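Local coordinates for protein acyl-coenzyme A oxidase 1 (Yarrowia lipolytica, PDB 5Y9D) that catalyses the FAD-dependent oxidation of acyl-CoA to trans-2-enoyl-CoA, passing electrons to oxygen and releasing hydrogen peroxide in peroxisomal fatty acid beta-oxidation, at residues N133-S138 against A307-G311; T203-G209 against D266-F272; A334-F340 against T349-Y354. One frame throughout, in Å; residues are numbered along the deposited sequence.

Contact 1: residues N133-S138 against A307-G311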
loop_
_atom_site.group_PDB
_atom_site.type_symbol
_atom_site.label_atom_id
_atom_site.label_comp_id
_atom_site.label_asym_id
_atom_site.label_seq_id
_atom_site.Cartn_x
_atom_site.Cartn_y
_atom_site.Cartn_z
ATOM N N ASN A 133 -8.425 -25.272 -7.439
ATOM C CA ASN A 133 -7.183 -24.899 -8.187
ATOM C C ASN A 133 -5.957 -25.653 -7.642
ATOM O O ASN A 133 -5.389 -26.478 -8.329
ATOM C CB ASN A 133 -6.958 -23.345 -8.185
ATOM C CG ASN A 133 -5.575 -22.905 -8.719
ATOM O OD1 ASN A 133 -5.171 -23.273 -9.823
ATOM N ND2 ASN A 133 -4.870 -22.053 -7.949
ATOM N N LEU A 134 -5.570 -25.401 -6.396
ATOM C CA LEU A 134 -4.324 -25.948 -5.866
ATOM C C LEU A 134 -4.360 -27.434 -5.576
ATOM O O LEU A 134 -3.487 -28.158 -6.005
ATOM C CB LEU A 134 -3.920 -25.194 -4.617
ATOM C CG LEU A 134 -3.564 -23.731 -4.903
ATOM C CD1 LEU A 134 -3.203 -22.998 -3.623
ATOM C CD2 LEU A 134 -2.416 -23.666 -5.888
ATOM N N PHE A 135 -5.388 -27.895 -4.879
ATOM C CA PHE A 135 -5.423 -29.270 -4.459
ATOM C C PHE A 135 -5.708 -30.192 -5.637
ATOM O O PHE A 135 -5.005 -31.186 -5.844
ATOM C CB PHE A 135 -6.436 -29.503 -3.329
ATOM C CG PHE A 135 -6.695 -30.931 -3.083
ATOM C CD1 PHE A 135 -5.863 -31.650 -2.268
ATOM C CD2 PHE A 135 -7.692 -31.588 -3.768
ATOM C CE1 PHE A 135 -6.061 -32.997 -2.069
ATOM C CE2 PHE A 135 -7.893 -32.951 -3.588
ATOM C CZ PHE A 135 -7.076 -33.652 -2.724
ATOM N N ILE A 136 -6.739 -29.854 -6.399
ATOM C CA ILE A 136 -7.160 -30.674 -7.535
ATOM C C ILE A 136 -6.122 -30.656 -8.624
ATOM O O ILE A 136 -5.837 -31.706 -9.224
ATOM C CB ILE A 136 -8.520 -30.202 -8.072
ATOM C CG1 ILE A 136 -9.613 -30.699 -7.129
ATOM C CG2 ILE A 136 -8.778 -30.657 -9.517
ATOM C CD1 ILE A 136 -9.739 -32.195 -7.069
ATOM N N GLY A 137 -5.542 -29.480 -8.858
ATOM C CA GLY A 137 -4.542 -29.309 -9.919
ATOM C C GLY A 137 -3.316 -30.157 -9.653
ATOM O O GLY A 137 -2.703 -30.681 -10.587
ATOM N N SER A 138 -2.978 -30.295 -8.367
ATOM C CA SER A 138 -1.850 -31.104 -7.964
ATOM C C SER A 138 -2.139 -32.581 -8.160
ATOM O O SER A 138 -1.255 -33.298 -8.549
ATOM C CB SER A 138 -1.416 -30.825 -6.516
ATOM O OG SER A 138 -1.179 -29.436 -6.292
ATOM N N ALA A 307 0.845 -26.986 -10.389
ATOM C CA ALA A 307 -0.393 -26.262 -10.016
ATOM C C ALA A 307 -0.160 -24.768 -9.739
ATOM O O ALA A 307 -1.052 -23.935 -9.966
ATOM C CB ALA A 307 -1.055 -26.925 -8.805
ATOM N N LEU A 308 1.046 -24.446 -9.265
ATOM C CA LEU A 308 1.417 -23.068 -8.961
ATOM C C LEU A 308 1.484 -22.188 -10.197
ATOM O O LEU A 308 1.230 -20.985 -10.105
ATOM C CB LEU A 308 2.747 -23.019 -8.212
ATOM C CG LEU A 308 2.732 -23.681 -6.816
ATOM C CD1 LEU A 308 4.084 -23.540 -6.107
ATOM C CD2 LEU A 308 1.603 -23.116 -5.957
ATOM N N ILE A 309 1.822 -22.780 -11.343
ATOM C CA ILE A 309 1.949 -22.019 -12.568
ATOM C C ILE A 309 0.551 -21.601 -12.962
ATOM O O ILE A 309 0.346 -20.452 -13.329
ATOM C CB ILE A 309 2.617 -22.785 -13.735
ATOM C CG1 ILE A 309 3.981 -23.375 -13.336
ATOM C CG2 ILE A 309 2.865 -21.861 -14.928
ATOM C CD1 ILE A 309 4.459 -24.473 -14.288
ATOM N N ARG A 310 -0.421 -22.505 -12.852
ATOM C CA ARG A 310 -1.800 -22.145 -13.224
ATOM C C ARG A 310 -2.201 -20.804 -12.611
ATOM O O ARG A 310 -2.667 -19.916 -13.315
ATOM C CB ARG A 310 -2.819 -23.209 -12.796
ATOM C CG ARG A 310 -4.236 -22.932 -13.278
ATOM C CD ARG A 310 -5.194 -24.080 -13.014
ATOM N NE ARG A 310 -6.514 -23.556 -12.626
ATOM C CZ ARG A 310 -7.683 -23.806 -13.233
ATOM N NH1 ARG A 310 -7.781 -24.620 -14.292
ATOM N NH2 ARG A 310 -8.787 -23.233 -12.762
ATOM N N GLY A 311 -2.023 -20.667 -11.299
ATOM C CA GLY A 311 -2.523 -19.519 -10.583
ATOM C C GLY A 311 -1.669 -18.277 -10.709
ATOM O O GLY A 311 -2.142 -17.184 -10.395
#
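Ala307 of helix 306-334 presses into helix 122-142 in a buried helix-helix contact close to the flavin site. It is a knob-into-hole fit: the methyl group sits among Asn133, Leu134, Gly137 and Ser138. The short segments run at 137° to each other, with axes 9.1 Å apart at their closest. Gly137 lets the backbones come near, its CA lying 5.1 Å from the CA of Ala307.

Ser138 closes one side of the hole. Ser138 OG lies 3.6 Å from Ala307 CB and also bonds back to Leu134 O at 2.7 Å. That carbonyl accepts from both Ser138 N and Ser138 OG, so the hydroxyl is held inside its own helix. The two helices join the N-terminal helical domain to the C-alpha1 domain of the acyl-CoA oxidase fold, with Phe166 of strand 166-167 packed against Leu134, Ser138 and Leu308. Leu134 and Leu308 meet through one methyl each, CD2 to CD2 at 4.1 Å.

On the polar side, Asn133 CG stands anti to the backbone N (chi1 170°), which carries the amide toward Arg310. Asn133 OD1 reaches the guanidinium edge near its plane, in a weak, bent bond from Arg310 NE (3.1 Å, 124° at the hydrogen). Arg310 NH2 has its stronger partner in Ser110. Asn133 and Leu134 also touch Glu464, probably the catalytic base.

Contact 2: residues T203-G209 against D266-F272. With FAD (flavin-adenine dinucleotide), chain C.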
loop_
_atom_site.group_PDB
_atom_site.type_symbol
_atom_site.label_atom_id
_atom_site.label_comp_id
_atom_site.label_asym_id
_atom_site.label_seq_id
_atom_site.Cartn_x
_atom_site.Cartn_y
_atom_site.Cartn_z
ATOM N N THR A 203 6.312 -26.713 10.996
ATOM C CA THR A 203 4.860 -26.595 11.026
ATOM C C THR A 203 4.424 -26.035 9.630
ATOM O O THR A 203 4.999 -25.065 9.148
ATOM C CB THR A 203 4.367 -25.736 12.219
ATOM O OG1 THR A 203 4.794 -26.300 13.485
ATOM C CG2 THR A 203 2.841 -25.636 12.258
ATOM N N LYS A 204 3.476 -26.705 8.959
ATOM C CA LYS A 204 2.911 -26.175 7.707
ATOM C C LYS A 204 2.150 -24.946 8.103
ATOM O O LYS A 204 1.593 -24.899 9.192
ATOM C CB LYS A 204 1.957 -27.155 7.044
ATOM C CG LYS A 204 2.589 -28.425 6.549
ATOM C CD LYS A 204 3.560 -28.151 5.431
ATOM C CE LYS A 204 4.298 -29.389 4.984
ATOM N NZ LYS A 204 5.013 -29.070 3.714
ATOM N N TRP A 205 2.174 -23.932 7.269
ATOM C CA TRP A 205 1.799 -22.575 7.714
ATOM C C TRP A 205 1.140 -21.779 6.610
ATOM O O TRP A 205 1.523 -21.916 5.445
ATOM C CB TRP A 205 3.015 -21.841 8.182
ATOM C CG TRP A 205 2.643 -20.765 9.081
ATOM C CD1 TRP A 205 2.360 -19.492 8.743
ATOM C CD2 TRP A 205 2.479 -20.853 10.483
ATOM N NE1 TRP A 205 2.018 -18.783 9.843
ATOM C CE2 TRP A 205 2.090 -19.596 10.933
ATOM C CE3 TRP A 205 2.613 -21.888 11.408
ATOM C CZ2 TRP A 205 1.830 -19.323 12.270
ATOM C CZ3 TRP A 205 2.356 -21.612 12.752
ATOM C CH2 TRP A 205 1.978 -20.339 13.162
ATOM N N TRP A 206 0.123 -20.997 6.986
ATOM C CA TRP A 206 -0.768 -20.288 6.066
ATOM C C TRP A 206 -1.672 -21.199 5.260
ATOM O O TRP A 206 -2.184 -20.783 4.204
ATOM C CB TRP A 206 0.037 -19.428 5.051
ATOM C CG TRP A 206 0.743 -18.313 5.680
ATOM C CD1 TRP A 206 2.065 -18.066 5.673
ATOM C CD2 TRP A 206 0.129 -17.283 6.439
ATOM N NE1 TRP A 206 2.331 -16.926 6.398
ATOM C CE2 TRP A 206 1.140 -16.431 6.873
ATOM C CE3 TRP A 206 -1.188 -17.006 6.785
ATOM C CZ2 TRP A 206 0.884 -15.326 7.645
ATOM C CZ3 TRP A 206 -1.449 -15.907 7.556
ATOM C CH2 TRP A 206 -0.414 -15.076 7.982
ATOM N N ILE A 207 -1.845 -22.443 5.677
ATOM C CA ILE A 207 -2.545 -23.362 4.789
ATOM C C ILE A 207 -4.033 -23.007 4.684
ATOM O O ILE A 207 -4.816 -23.304 5.576
ATOM C CB ILE A 207 -2.417 -24.837 5.230
ATOM C CG1 ILE A 207 -0.947 -25.228 5.481
ATOM C CG2 ILE A 207 -3.080 -25.752 4.202
ATOM C CD1 ILE A 207 0.039 -24.811 4.415
ATOM N N GLY A 208 -4.421 -22.376 3.586
ATOM C CA GLY A 208 -5.838 -22.130 3.305
ATOM C C GLY A 208 -6.730 -23.350 3.439
ATOM O O GLY A 208 -6.398 -24.418 2.924
ATOM N N GLY A 209 -7.836 -23.210 4.187
ATOM C CA GLY A 209 -8.798 -24.297 4.379
ATOM C C GLY A 209 -8.459 -25.257 5.512
ATOM O O GLY A 209 -9.337 -25.978 6.027
ATOM N N ASP A 266 -9.800 -19.485 6.074
ATOM C CA ASP A 266 -9.435 -20.068 7.361
ATOM C C ASP A 266 -8.074 -20.716 7.253
ATOM O O ASP A 266 -7.948 -21.921 7.100
ATOM C CB ASP A 266 -10.485 -21.080 7.818
ATOM C CG ASP A 266 -10.671 -22.212 6.834
ATOM O OD1 ASP A 266 -10.783 -21.959 5.607
ATOM O OD2 ASP A 266 -10.698 -23.366 7.302
ATOM N N ASN A 267 -7.048 -19.891 7.310
ATOM C CA ASN A 267 -5.709 -20.355 7.083
ATOM C C ASN A 267 -5.270 -20.957 8.391
ATOM O O ASN A 267 -5.382 -20.333 9.456
ATOM C CB ASN A 267 -4.781 -19.223 6.654
ATOM C CG ASN A 267 -5.048 -18.766 5.245
ATOM O OD1 ASN A 267 -4.394 -19.206 4.296
ATOM N ND2 ASN A 267 -6.031 -17.880 5.088
ATOM N N GLY A 268 -4.800 -22.184 8.301
ATOM C CA GLY A 268 -4.421 -22.921 9.478
ATOM C C GLY A 268 -2.978 -23.405 9.426
ATOM O O GLY A 268 -2.306 -23.379 8.386
ATOM N N TRP A 269 -2.517 -23.869 10.572
ATOM C CA TRP A 269 -1.231 -24.518 10.661
ATOM C C TRP A 269 -1.475 -26.009 10.946
ATOM O O TRP A 269 -2.528 -26.359 11.498
ATOM C CB TRP A 269 -0.386 -23.850 11.723
ATOM C CG TRP A 269 -0.969 -23.825 13.072
ATOM C CD1 TRP A 269 -1.566 -22.771 13.668
ATOM C CD2 TRP A 269 -0.969 -24.883 14.031
ATOM N NE1 TRP A 269 -1.944 -23.084 14.935
ATOM C CE2 TRP A 269 -1.602 -24.379 15.199
ATOM C CE3 TRP A 269 -0.501 -26.216 14.025
ATOM C CZ2 TRP A 269 -1.816 -25.172 16.368
ATOM C CZ3 TRP A 269 -0.666 -26.997 15.192
ATOM C CH2 TRP A 269 -1.327 -26.467 16.350
ATOM N N ILE A 270 -0.531 -26.853 10.513
ATOM C CA ILE A 270 -0.636 -28.296 10.543
ATOM C C ILE A 270 0.695 -28.849 11.029
ATOM O O ILE A 270 1.754 -28.490 10.502
ATOM C CB ILE A 270 -0.833 -28.922 9.154
ATOM C CG1 ILE A 270 -1.808 -28.137 8.277
ATOM C CG2 ILE A 270 -1.338 -30.370 9.280
ATOM C CD1 ILE A 270 -2.030 -28.803 6.935
ATOM N N GLN A 271 0.638 -29.717 12.030
ATOM C CA GLN A 271 1.793 -30.500 12.462
ATOM C C GLN A 271 1.438 -31.982 12.302
ATOM O O GLN A 271 0.324 -32.385 12.599
ATOM C CB GLN A 271 2.131 -30.189 13.902
ATOM C CG GLN A 271 2.548 -28.731 14.104
ATOM C CD GLN A 271 2.689 -28.396 15.553
ATOM O OE1 GLN A 271 2.067 -29.038 16.378
ATOM N NE2 GLN A 271 3.493 -27.381 15.882
ATOM N N PHE A 272 2.380 -32.756 11.771
ATOM C CA PHE A 272 2.249 -34.213 11.676
ATOM C C PHE A 272 3.225 -34.923 12.644
ATOM O O PHE A 272 4.406 -34.607 12.667
ATOM C CB PHE A 272 2.537 -34.651 10.238
ATOM C CG PHE A 272 1.643 -34.022 9.200
ATOM C CD1 PHE A 272 0.333 -34.445 9.033
ATOM C CD2 PHE A 272 2.130 -33.052 8.340
ATOM C CE1 PHE A 272 -0.496 -33.892 8.043
ATOM C CE2 PHE A 272 1.323 -32.501 7.352
ATOM C CZ PHE A 272 0.002 -32.926 7.193
HETATM P PA FAD C . 10.678 -16.069 2.516
HETATM O O1A FAD C . 11.047 -16.394 3.896
HETATM O O2A FAD C . 11.060 -16.933 1.395
HETATM O O5B FAD C . 11.215 -14.628 2.211
HETATM C C5B FAD C . 11.270 -13.574 3.153
HETATM C C4B FAD C . 11.849 -12.328 2.502
HETATM O O4B FAD C . 13.199 -12.557 2.140
HETATM C C3B FAD C . 11.128 -11.978 1.226
HETATM O O3B FAD C . 10.944 -10.579 1.157
HETATM C C2B FAD C . 12.057 -12.372 0.118
HETATM O O2B FAD C . 11.942 -11.458 -0.951
HETATM C C1B FAD C . 13.415 -12.307 0.766
HETATM N N9A FAD C . 14.267 -13.349 0.185
HETATM C C8A FAD C . 14.084 -14.658 0.289
HETATM N N7A FAD C . 15.034 -15.325 -0.366
HETATM C C5A FAD C . 15.855 -14.430 -0.910
HETATM C C6A FAD C . 17.072 -14.454 -1.745
HETATM N N6A FAD C . 17.628 -15.603 -2.138
HETATM N N1A FAD C . 17.612 -13.288 -2.092
HETATM C C2A FAD C . 17.078 -12.141 -1.712
HETATM N N3A FAD C . 15.984 -12.036 -0.968
HETATM C C4A FAD C . 15.337 -13.127 -0.544
HETATM N N1 FAD C . 1.232 -21.548 1.234
HETATM C C2 FAD C . 0.692 -22.717 0.903
HETATM O O2 FAD C . 1.436 -23.658 0.664
HETATM N N3 FAD C . -0.616 -22.905 0.824
HETATM C C4 FAD C . -1.484 -21.942 1.063
HETATM O O4 FAD C . -2.688 -22.133 0.991
HETATM C C4X FAD C . -0.975 -20.626 1.429
HETATM N N5 FAD C . -1.793 -19.618 1.681
HETATM C C5X FAD C . -1.304 -18.437 2.024
HETATM C C6 FAD C . -2.182 -17.428 2.300
HETATM C C7 FAD C . -1.717 -16.203 2.659
HETATM C C7M FAD C . -2.707 -15.112 2.930
HETATM C C8 FAD C . -0.259 -15.976 2.742
HETATM C C8M FAD C . 0.307 -14.648 3.126
HETATM C C9 FAD C . 0.620 -16.986 2.467
HETATM C C9A FAD C . 0.147 -18.216 2.119
HETATM N N10 FAD C . 1.027 -19.260 1.846
HETATM C C10 FAD C . 0.477 -20.484 1.502
HETATM C "C1'" FAD C . 2.471 -19.092 1.931
HETATM C "C2'" FAD C . 3.021 -18.158 0.866
HETATM O "O2'" FAD C . 3.152 -18.835 -0.366
HETATM C "C3'" FAD C . 4.366 -17.643 1.321
HETATM O "O3'" FAD C . 4.130 -16.467 2.068
HETATM C "C4'" FAD C . 5.276 -17.255 0.185
HETATM O "O4'" FAD C . 5.725 -18.414 -0.503
HETATM C "C5'" FAD C . 6.466 -16.469 0.709
HETATM O "O5'" FAD C . 7.264 -17.309 1.506
HETATM P P FAD C . 7.994 -16.844 2.816
HETATM O O1P FAD C . 7.117 -16.034 3.635
HETATM O O2P FAD C . 8.581 -18.075 3.346
HETATM O O3P FAD C . 9.125 -15.847 2.366
#
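Strands 204-207 and 268-272 pair antiparallel in the middle domain. Two hydrogen-bonded pairs carry the ladder, Lys204 with Ile270 and Ile207 with Gly268, and a beta bulge between them shifts the register by one. Ile207 N gives to Gly268 O at 2.9 Å, and Gly268 N returns to Ile207 O.

Among side chains, Gln271 NE2 donates to Thr203 OG1 at 2.9 Å; the bond is nearly straight (165°), with the hydroxyl oxygen in the amide plane. Thr203 OG1 also bonds to Ile200 O. Replacing Gln271 by alanine would probably leave Thr203 OG1 without this amide donor and open a gap beside its CG2 methyl.

Ile207 CG1 meets Ile270 CD1 at 4.0 Å, the two chains crossing at about a right angle. Trp205 CE3 lies 3.6 Å from Trp269 CB; their rings are near parallel but slid apart. Phe670 of the second subunit meets Trp269 edge to face.

At the flavin, the C8-C9 edge of its benzene ring lies over one face of Trp206, offset toward the rim, and Trp205 CD1 over the other. Gly208 N donates to FAD O4 at 3.1 Å. This bond would probably draw electron density toward O4 and make the flavin a better hydride acceptor.

Contact 3: residues A334-F340 against T349-Y354. With FAD (flavin-adenine dinucleotide), chain D.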
loop_
_atom_site.group_PDB
_atom_site.type_symbol
_atom_site.label_atom_id
_atom_site.label_comp_id
_atom_site.label_asym_id
_atom_site.label_seq_id
_atom_site.Cartn_x
_atom_site.Cartn_y
_atom_site.Cartn_z
ATOM N N ALA A 334 -13.488 11.350 -10.540
ATOM C CA ALA A 334 -12.692 12.506 -11.002
ATOM C C ALA A 334 -13.481 13.405 -11.916
ATOM O O ALA A 334 -13.316 14.627 -11.920
ATOM C CB ALA A 334 -11.432 12.047 -11.750
ATOM N N CYS A 335 -14.284 12.780 -12.747
ATOM C CA CYS A 335 -15.175 13.488 -13.625
ATOM C C CYS A 335 -16.317 14.220 -12.913
ATOM O O CYS A 335 -17.001 15.005 -13.530
ATOM C CB CYS A 335 -15.789 12.513 -14.604
ATOM S SG CYS A 335 -14.604 11.784 -15.733
ATOM N N VAL A 336 -16.567 13.952 -11.643
ATOM C CA VAL A 336 -17.655 14.664 -10.976
ATOM C C VAL A 336 -17.209 15.525 -9.788
ATOM O O VAL A 336 -17.838 16.511 -9.481
ATOM C CB VAL A 336 -18.803 13.716 -10.568
ATOM C CG1 VAL A 336 -19.511 13.202 -11.808
ATOM C CG2 VAL A 336 -18.329 12.563 -9.687
ATOM N N ARG A 337 -16.100 15.173 -9.155
ATOM C CA ARG A 337 -15.606 15.925 -8.015
ATOM C C ARG A 337 -15.020 17.258 -8.478
ATOM O O ARG A 337 -14.332 17.322 -9.510
ATOM C CB ARG A 337 -14.575 15.074 -7.276
ATOM C CG ARG A 337 -13.920 15.739 -6.122
ATOM C CD ARG A 337 -14.907 16.202 -5.097
ATOM N NE ARG A 337 -14.202 16.507 -3.861
ATOM C CZ ARG A 337 -14.783 16.574 -2.677
ATOM N NH1 ARG A 337 -16.069 16.358 -2.572
ATOM N NH2 ARG A 337 -14.059 16.829 -1.592
ATOM N N ARG A 338 -15.359 18.317 -7.762
ATOM C CA ARG A 338 -14.825 19.625 -8.046
ATOM C C ARG A 338 -14.109 20.171 -6.826
ATOM O O ARG A 338 -14.635 20.168 -5.742
ATOM C CB ARG A 338 -15.932 20.586 -8.467
ATOM C CG ARG A 338 -16.688 20.237 -9.735
ATOM C CD ARG A 338 -17.886 21.156 -9.846
ATOM N NE ARG A 338 -18.761 20.900 -10.974
ATOM C CZ ARG A 338 -18.493 21.258 -12.215
ATOM N NH1 ARG A 338 -17.363 21.863 -12.498
ATOM N NH2 ARG A 338 -19.342 20.999 -13.176
ATOM N N GLN A 339 -12.881 20.612 -7.003
ATOM C CA GLN A 339 -12.184 21.340 -5.965
ATOM C C GLN A 339 -11.368 22.477 -6.561
ATOM O O GLN A 339 -10.549 22.244 -7.424
ATOM C CB GLN A 339 -11.324 20.382 -5.143
ATOM C CG GLN A 339 -11.229 20.717 -3.675
ATOM C CD GLN A 339 -12.504 20.527 -2.893
ATOM O OE1 GLN A 339 -13.556 20.265 -3.431
ATOM N NE2 GLN A 339 -12.401 20.679 -1.605
ATOM N N PHE A 340 -11.618 23.713 -6.117
ATOM C CA PHE A 340 -10.797 24.911 -6.397
ATOM C C PHE A 340 -11.017 25.750 -7.658
ATOM O O PHE A 340 -10.363 26.748 -7.841
ATOM C CB PHE A 340 -9.312 24.568 -6.341
ATOM C CG PHE A 340 -8.815 24.259 -4.975
ATOM C CD1 PHE A 340 -8.666 25.251 -4.048
ATOM C CD2 PHE A 340 -8.494 22.971 -4.627
ATOM C CE1 PHE A 340 -8.214 24.965 -2.794
ATOM C CE2 PHE A 340 -8.044 22.678 -3.374
ATOM C CZ PHE A 340 -7.905 23.681 -2.456
ATOM N N THR A 349 -13.489 23.701 -10.484
ATOM C CA THR A 349 -12.979 22.797 -11.518
ATOM C C THR A 349 -13.122 21.326 -11.090
ATOM O O THR A 349 -12.934 20.964 -9.932
ATOM C CB THR A 349 -11.498 23.126 -11.834
ATOM O OG1 THR A 349 -11.405 24.504 -12.183
ATOM C CG2 THR A 349 -10.932 22.286 -12.973
ATOM N N LYS A 350 -13.480 20.521 -12.068
ATOM C CA LYS A 350 -13.506 19.055 -12.004
ATOM C C LYS A 350 -12.105 18.479 -11.890
ATOM O O LYS A 350 -11.282 18.738 -12.761
ATOM C CB LYS A 350 -14.121 18.533 -13.292
ATOM C CG LYS A 350 -15.626 18.711 -13.340
ATOM C CD LYS A 350 -16.147 18.880 -14.768
ATOM C CE LYS A 350 -15.847 17.695 -15.666
ATOM N NZ LYS A 350 -17.096 16.965 -16.013
ATOM N N ILE A 351 -11.831 17.670 -10.861
ATOM C CA ILE A 351 -10.448 17.279 -10.623
ATOM C C ILE A 351 -9.791 16.656 -11.861
ATOM O O ILE A 351 -8.613 16.878 -12.101
ATOM C CB ILE A 351 -10.221 16.445 -9.330
ATOM C CG1 ILE A 351 -11.012 15.125 -9.312
ATOM C CG2 ILE A 351 -10.566 17.254 -8.107
ATOM C CD1 ILE A 351 -10.893 14.391 -7.980
ATOM N N ILE A 352 -10.568 15.941 -12.661
ATOM C CA ILE A 352 -10.112 15.356 -13.927
ATOM C C ILE A 352 -9.654 16.367 -14.977
ATOM O O ILE A 352 -8.968 15.994 -15.925
ATOM C CB ILE A 352 -11.249 14.531 -14.596
ATOM C CG1 ILE A 352 -10.743 13.559 -15.673
ATOM C CG2 ILE A 352 -12.287 15.470 -15.210
ATOM C CD1 ILE A 352 -9.558 12.709 -15.262
ATOM N N ASP A 353 -10.065 17.626 -14.854
ATOM C CA ASP A 353 -9.588 18.663 -15.774
ATOM C C ASP A 353 -8.208 19.229 -15.344
ATOM O O ASP A 353 -7.526 19.839 -16.168
ATOM C CB ASP A 353 -10.640 19.774 -15.941
ATOM C CG ASP A 353 -11.795 19.375 -16.870
ATOM O OD1 ASP A 353 -11.562 18.641 -17.823
ATOM O OD2 ASP A 353 -12.950 19.804 -16.660
ATOM N N TYR A 354 -7.787 19.037 -14.083
ATOM C CA TYR A 354 -6.414 19.416 -13.684
ATOM C C TYR A 354 -5.411 18.435 -14.282
ATOM O O TYR A 354 -5.503 17.265 -14.024
ATOM C CB TYR A 354 -6.230 19.381 -12.178
ATOM C CG TYR A 354 -6.961 20.425 -11.387
ATOM C CD1 TYR A 354 -6.910 21.770 -11.742
ATOM C CD2 TYR A 354 -7.683 20.076 -10.250
ATOM C CE1 TYR A 354 -7.554 22.728 -10.981
ATOM C CE2 TYR A 354 -8.338 21.024 -9.498
ATOM C CZ TYR A 354 -8.274 22.357 -9.860
ATOM O OH TYR A 354 -8.965 23.324 -9.118
HETATM P PA FAD D . -10.269 16.879 -2.260
HETATM O O1A FAD D . -11.549 16.891 -2.991
HETATM O O2A FAD D . -9.677 18.118 -1.759
HETATM O O5B FAD D . -9.250 16.171 -3.217
HETATM C C5B FAD D . -9.664 15.178 -4.131
HETATM C C4B FAD D . -8.501 14.765 -5.005
HETATM O O4B FAD D . -8.316 15.720 -6.040
HETATM C C3B FAD D . -7.215 14.695 -4.211
HETATM O O3B FAD D . -6.513 13.521 -4.570
HETATM C C2B FAD D . -6.437 15.917 -4.629
HETATM O O2B FAD D . -5.049 15.662 -4.775
HETATM C C1B FAD D . -7.027 16.308 -5.962
HETATM N N9A FAD D . -7.049 17.781 -6.023
HETATM C C8A FAD D . -7.759 18.601 -5.254
HETATM N N7A FAD D . -7.515 19.880 -5.575
HETATM C C5A FAD D . -6.617 19.891 -6.563
HETATM C C6A FAD D . -5.907 20.900 -7.378
HETATM N N6A FAD D . -6.116 22.207 -7.203
HETATM N N1A FAD D . -5.044 20.482 -8.307
HETATM C C2A FAD D . -4.823 19.192 -8.502
HETATM N N3A FAD D . -5.426 18.233 -7.809
HETATM C C4A FAD D . -6.314 18.502 -6.846
HETATM N N1 FAD D . -12.006 17.039 8.631
HETATM C C2 FAD D . -12.341 17.785 9.680
HETATM O O2 FAD D . -12.670 18.947 9.486
HETATM N N3 FAD D . -12.344 17.327 10.916
HETATM C C4 FAD D . -11.997 16.091 11.189
HETATM O O4 FAD D . -12.012 15.704 12.348
HETATM C C4X FAD D . -11.608 15.197 10.100
HETATM N N5 FAD D . -11.244 13.936 10.315
HETATM C C5X FAD D . -10.900 13.152 9.294
HETATM C C6 FAD D . -10.549 11.855 9.557
HETATM C C7 FAD D . -10.194 11.028 8.532
HETATM C C7M FAD D . -9.801 9.617 8.828
HETATM C C8 FAD D . -10.195 11.536 7.148
HETATM C C8M FAD D . -9.806 10.621 6.031
HETATM C C9 FAD D . -10.543 12.841 6.877
HETATM C C9A FAD D . -10.903 13.666 7.911
HETATM N N10 FAD D . -11.266 14.990 7.668
HETATM C C10 FAD D . -11.633 15.767 8.759
HETATM C "C1'" FAD D . -11.300 15.538 6.320
HETATM C "C2'" FAD D . -9.940 15.578 5.673
HETATM O "O2'" FAD D . -9.319 16.756 6.130
HETATM C "C3'" FAD D . -10.100 15.650 4.169
HETATM O "O3'" FAD D . -10.127 14.329 3.676
HETATM C "C4'" FAD D . -8.977 16.400 3.471
HETATM O "O4'" FAD D . -8.632 17.566 4.208
HETATM C "C5'" FAD D . -9.396 16.869 2.099
HETATM O "O5'" FAD D . -9.857 15.777 1.341
HETATM P P FAD D . -11.006 15.971 0.315
HETATM O O1P FAD D . -11.919 14.852 0.476
HETATM O O2P FAD D . -11.499 17.341 0.437
HETATM O O3P FAD D . -10.302 15.815 -1.081
#
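An FAD-binding loop between helix 306-334 and helix 355-391 folds back on itself here, and its two limbs hold the adenine and pyrophosphate of a cofactor shared with the second subunit. The limbs are joined by a single backbone bridge at Arg338 and Lys350. Ile351 N donates to Arg337 O at 2.9 Å, and Gln339 N donates to Thr349 O nearly in line with the carbonyl. Ile352 N reaches Ala334 O from above the carbonyl plane, while the Ala334 methyl packs against Ile351 CG1 and Ile352 CB.

Lys350 curls at its outer end, bringing NZ onto a lone pair of Cys335 O at 3.2 Å. The ammonium also pairs with Glu32 and Glu36 of helix 28-38. Lys350 CG lies over one face of the Arg338 guanidinium, offset toward its rim. Arg338 NH2 likewise turns to Glu32. Glu32 bridges the two, and with Glu36 and Asp28 probably balances their charges.

Arg337 grips the pyrophosphate. A bend at chi2 (58°) turns its guanidinium edge to the phosphate: Arg337 NE donates to FAD O1A at 2.8 Å and NH2 to the same oxygen at 2.9 Å. Ile351 CD1 packs on Arg337 CG and also touches the adenosine ribose.

The adenine lies over one face of the Tyr354 ring, and Thr349 CG2 lies over the rim of the opposite face. Phe340 brings its ring edge to the base, CD2 lying 3.4 Å from FAD N7A. The far end of the tyrosine is held in place, where Tyr354 OH donates to a lone pair of Gln339 O at 2.6 Å.

In the fold
Contacts 1 and 2 lie near one another at one FAD, their centres about 17 Å apart and their nearest atoms about 7 Å. Contact 2 is nested in the chain within the loop closed by contact 1. The Leu134 side chain of contact 1 lies about 5 Å from an FAD, and Gly311 about 4 Å from the side chain of Glu464, the probable proton acceptor. Contact 3 follows in the chain, on the opposite side of its centre, about 48 Å from contact 2 between centres. It holds the adenine end of the other FAD. In the dimer each cofactor is thus bound by both subunits, contact 2 touching its flavin and contact 3 its adenine and pyrophosphate.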